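Putative uncharacterized protein (Archaeoglobus fulgidus, PDB 3VU0) is the C-terminal globular domain of the oligosaccharyltransferase AglB, a mixed alpha/beta domain that carries the AglB core region. Local coordinates at residues A[9-14]-A[45-50]. Sequence-based numbering, arbitrary orientation.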
loop_
_atom_site.group_PDB
_atom_site.type_symbol
_atom_site.label_atom_id
_atom_site.label_comp_id
_atom_site.label_asym_id
_atom_site.label_seq_id
_atom_site.Cartn_x
_atom_site.Cartn_y
_atom_site.Cartn_z
ATOM N N GLU A 9 14.585 8.154 -3.624
ATOM C CA GLU A 9 14.536 7.989 -5.069
ATOM C C GLU A 9 13.097 7.865 -5.555
ATOM O O GLU A 9 12.741 8.383 -6.612
ATOM C CB GLU A 9 15.317 6.745 -5.491
ATOM C CG GLU A 9 15.627 6.730 -6.976
ATOM C CD GLU A 9 16.016 5.361 -7.493
ATOM O OE1 GLU A 9 16.595 4.565 -6.725
ATOM O OE2 GLU A 9 15.752 5.087 -8.684
ATOM N N ALA A 10 12.269 7.174 -4.779
ATOM C CA ALA A 10 10.871 6.983 -5.143
ATOM C C ALA A 10 10.109 8.300 -5.132
ATOM O O ALA A 10 9.357 8.604 -6.061
ATOM C CB ALA A 10 10.215 5.989 -4.187
ATOM N N LEU A 11 10.314 9.084 -4.080
ATOM C CA LEU A 11 9.632 10.364 -3.940
ATOM C C LEU A 11 10.043 11.363 -5.021
ATOM O O LEU A 11 9.197 12.081 -5.559
ATOM C CB LEU A 11 9.895 10.947 -2.544
ATOM C CG LEU A 11 9.272 10.166 -1.377
ATOM C CD1 LEU A 11 9.810 10.694 -0.051
ATOM C CD2 LEU A 11 7.752 10.288 -1.422
ATOM N N ASN A 12 11.332 11.406 -5.342
ATOM C CA ASN A 12 11.816 12.320 -6.375
ATOM C C ASN A 12 11.276 11.902 -7.735
ATOM O O ASN A 12 10.941 12.748 -8.569
ATOM C CB ASN A 12 13.348 12.340 -6.429
ATOM C CG ASN A 12 13.967 12.986 -5.206
ATOM O OD1 ASN A 12 13.412 13.927 -4.634
ATOM N ND2 ASN A 12 15.134 12.494 -4.809
ATOM N N TRP A 13 11.199 10.593 -7.955
ATOM C CA TRP A 13 10.689 10.074 -9.213
ATOM C C TRP A 13 9.216 10.458 -9.377
ATOM O O TRP A 13 8.810 10.952 -10.433
ATOM C CB TRP A 13 10.828 8.547 -9.263
ATOM C CG TRP A 13 10.498 7.956 -10.611
ATOM C CD1 TRP A 13 11.362 7.748 -11.651
ATOM C CD2 TRP A 13 9.206 7.541 -11.073
ATOM N NE1 TRP A 13 10.686 7.228 -12.733
ATOM C CE2 TRP A 13 9.362 7.091 -12.405
ATOM C CE3 TRP A 13 7.930 7.504 -10.491
ATOM C CZ2 TRP A 13 8.287 6.614 -13.167
ATOM C CZ3 TRP A 13 6.859 7.028 -11.251
ATOM C CH2 TRP A 13 7.048 6.589 -12.574
HETATM N N MSE A 14 8.403 10.244 -8.344
HETATM C CA MSE A 14 6.996 10.586 -8.491
HETATM C C MSE A 14 6.750 12.087 -8.568
HETATM O O MSE A 14 5.777 12.528 -9.184
HETATM C CB MSE A 14 6.116 9.924 -7.408
HETATM C CG MSE A 14 6.694 9.747 -6.016
HETATM SE SE MSE A 14 5.688 8.355 -5.035
HETATM C CE MSE A 14 3.954 9.188 -5.021
ATOM N N LEU A 45 2.723 13.583 0.242
ATOM C CA LEU A 45 2.046 14.870 0.140
ATOM C C LEU A 45 3.003 16.063 0.109
ATOM O O LEU A 45 2.870 16.949 -0.737
ATOM C CB LEU A 45 1.071 15.046 1.311
ATOM C CG LEU A 45 -0.332 15.616 1.055
ATOM C CD1 LEU A 45 -0.778 16.362 2.303
ATOM C CD2 LEU A 45 -0.341 16.563 -0.136
ATOM N N TYR A 46 3.971 16.086 1.018
ATOM C CA TYR A 46 4.899 17.213 1.097
ATOM C C TYR A 46 6.219 17.104 0.346
ATOM O O TYR A 46 6.820 18.122 0.013
ATOM C CB TYR A 46 5.159 17.552 2.570
ATOM C CG TYR A 46 3.885 17.930 3.294
ATOM C CD1 TYR A 46 3.146 19.044 2.901
ATOM C CD2 TYR A 46 3.386 17.141 4.330
ATOM C CE1 TYR A 46 1.937 19.362 3.516
ATOM C CE2 TYR A 46 2.178 17.451 4.952
ATOM C CZ TYR A 46 1.459 18.560 4.539
ATOM O OH TYR A 46 0.260 18.860 5.138
ATOM N N VAL A 47 6.679 15.887 0.081
ATOM C CA VAL A 47 7.928 15.721 -0.650
ATOM C C VAL A 47 7.658 15.449 -2.127
ATOM O O VAL A 47 8.310 16.024 -3.000
ATOM C CB VAL A 47 8.778 14.569 -0.080
ATOM C CG1 VAL A 47 10.040 14.396 -0.912
ATOM C CG2 VAL A 47 9.136 14.857 1.374
ATOM N N ALA A 48 6.692 14.577 -2.401
ATOM C CA ALA A 48 6.342 14.232 -3.776
ATOM C C ALA A 48 5.312 15.211 -4.335
ATOM O O ALA A 48 5.097 15.278 -5.545
ATOM C CB ALA A 48 5.800 12.805 -3.833
ATOM N N LYS A 49 4.678 15.964 -3.438
ATOM C CA LYS A 49 3.675 16.956 -3.815
ATOM C C LYS A 49 2.462 16.334 -4.499
ATOM O O LYS A 49 1.949 16.874 -5.482
ATOM C CB LYS A 49 4.294 18.014 -4.741
ATOM C CG LYS A 49 5.567 18.655 -4.206
ATOM C CD LYS A 49 5.324 19.365 -2.877
ATOM C CE LYS A 49 6.614 19.961 -2.328
ATOM N NZ LYS A 49 6.405 20.634 -1.009
ATOM N N LYS A 50 2.000 15.205 -3.974
ATOM C CA LYS A 50 0.847 14.521 -4.542
ATOM C C LYS A 50 -0.188 14.224 -3.460
ATOM O O LYS A 50 0.166 13.883 -2.332
ATOM C CB LYS A 50 1.295 13.215 -5.211
ATOM C CG LYS A 50 2.376 13.408 -6.268
ATOM C CD LYS A 50 1.797 14.015 -7.537
ATOM C CE LYS A 50 2.890 14.471 -8.495
ATOM N NZ LYS A 50 3.591 15.680 -7.995
#
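L11 of helix 5-17 reaches over to V47 and A48 of the segment 45-50, and within this contact its two methyls part, one to each; W43 and M3 are further neighbours of the same side chain. Its CB already lies 3.8 Å from CG1 of V47. With CG beside the backbone N and anti to the carbonyl carbon (chi1 -67°), the branched end serves two partners: CD1 meets the same CG1 at 3.8 Å, while CD2 ends 4.0 Å from CB of A48. V47, beta-branched, carries its methyls close to the backbone and presents CG1 to both CB and CD1 of L11; the two side chains cross at about a right angle. A48, with a single methyl, suits the point where the backbones come nearest, the CA atoms of L11 and A48 being 5.1 Å apart. The selenomethionine M14, a long apolar chain, also packs on V34 and I44. At K49 the chain leaves helical geometry with positive phi. The next lysine, K50, is buried, and its length suits two tasks: CE lies 3.5 Å from O of M14, and NZ turns back to O of A48, a 2.9 Å hydrogen bond in the carbonyl plane. A weak second bond runs from NZ to O of K49. Apolar contacts therefore join the helix to the turn, while the ammonium of the buried K50 probably helps hold the turn's shape by binding its carbonyls.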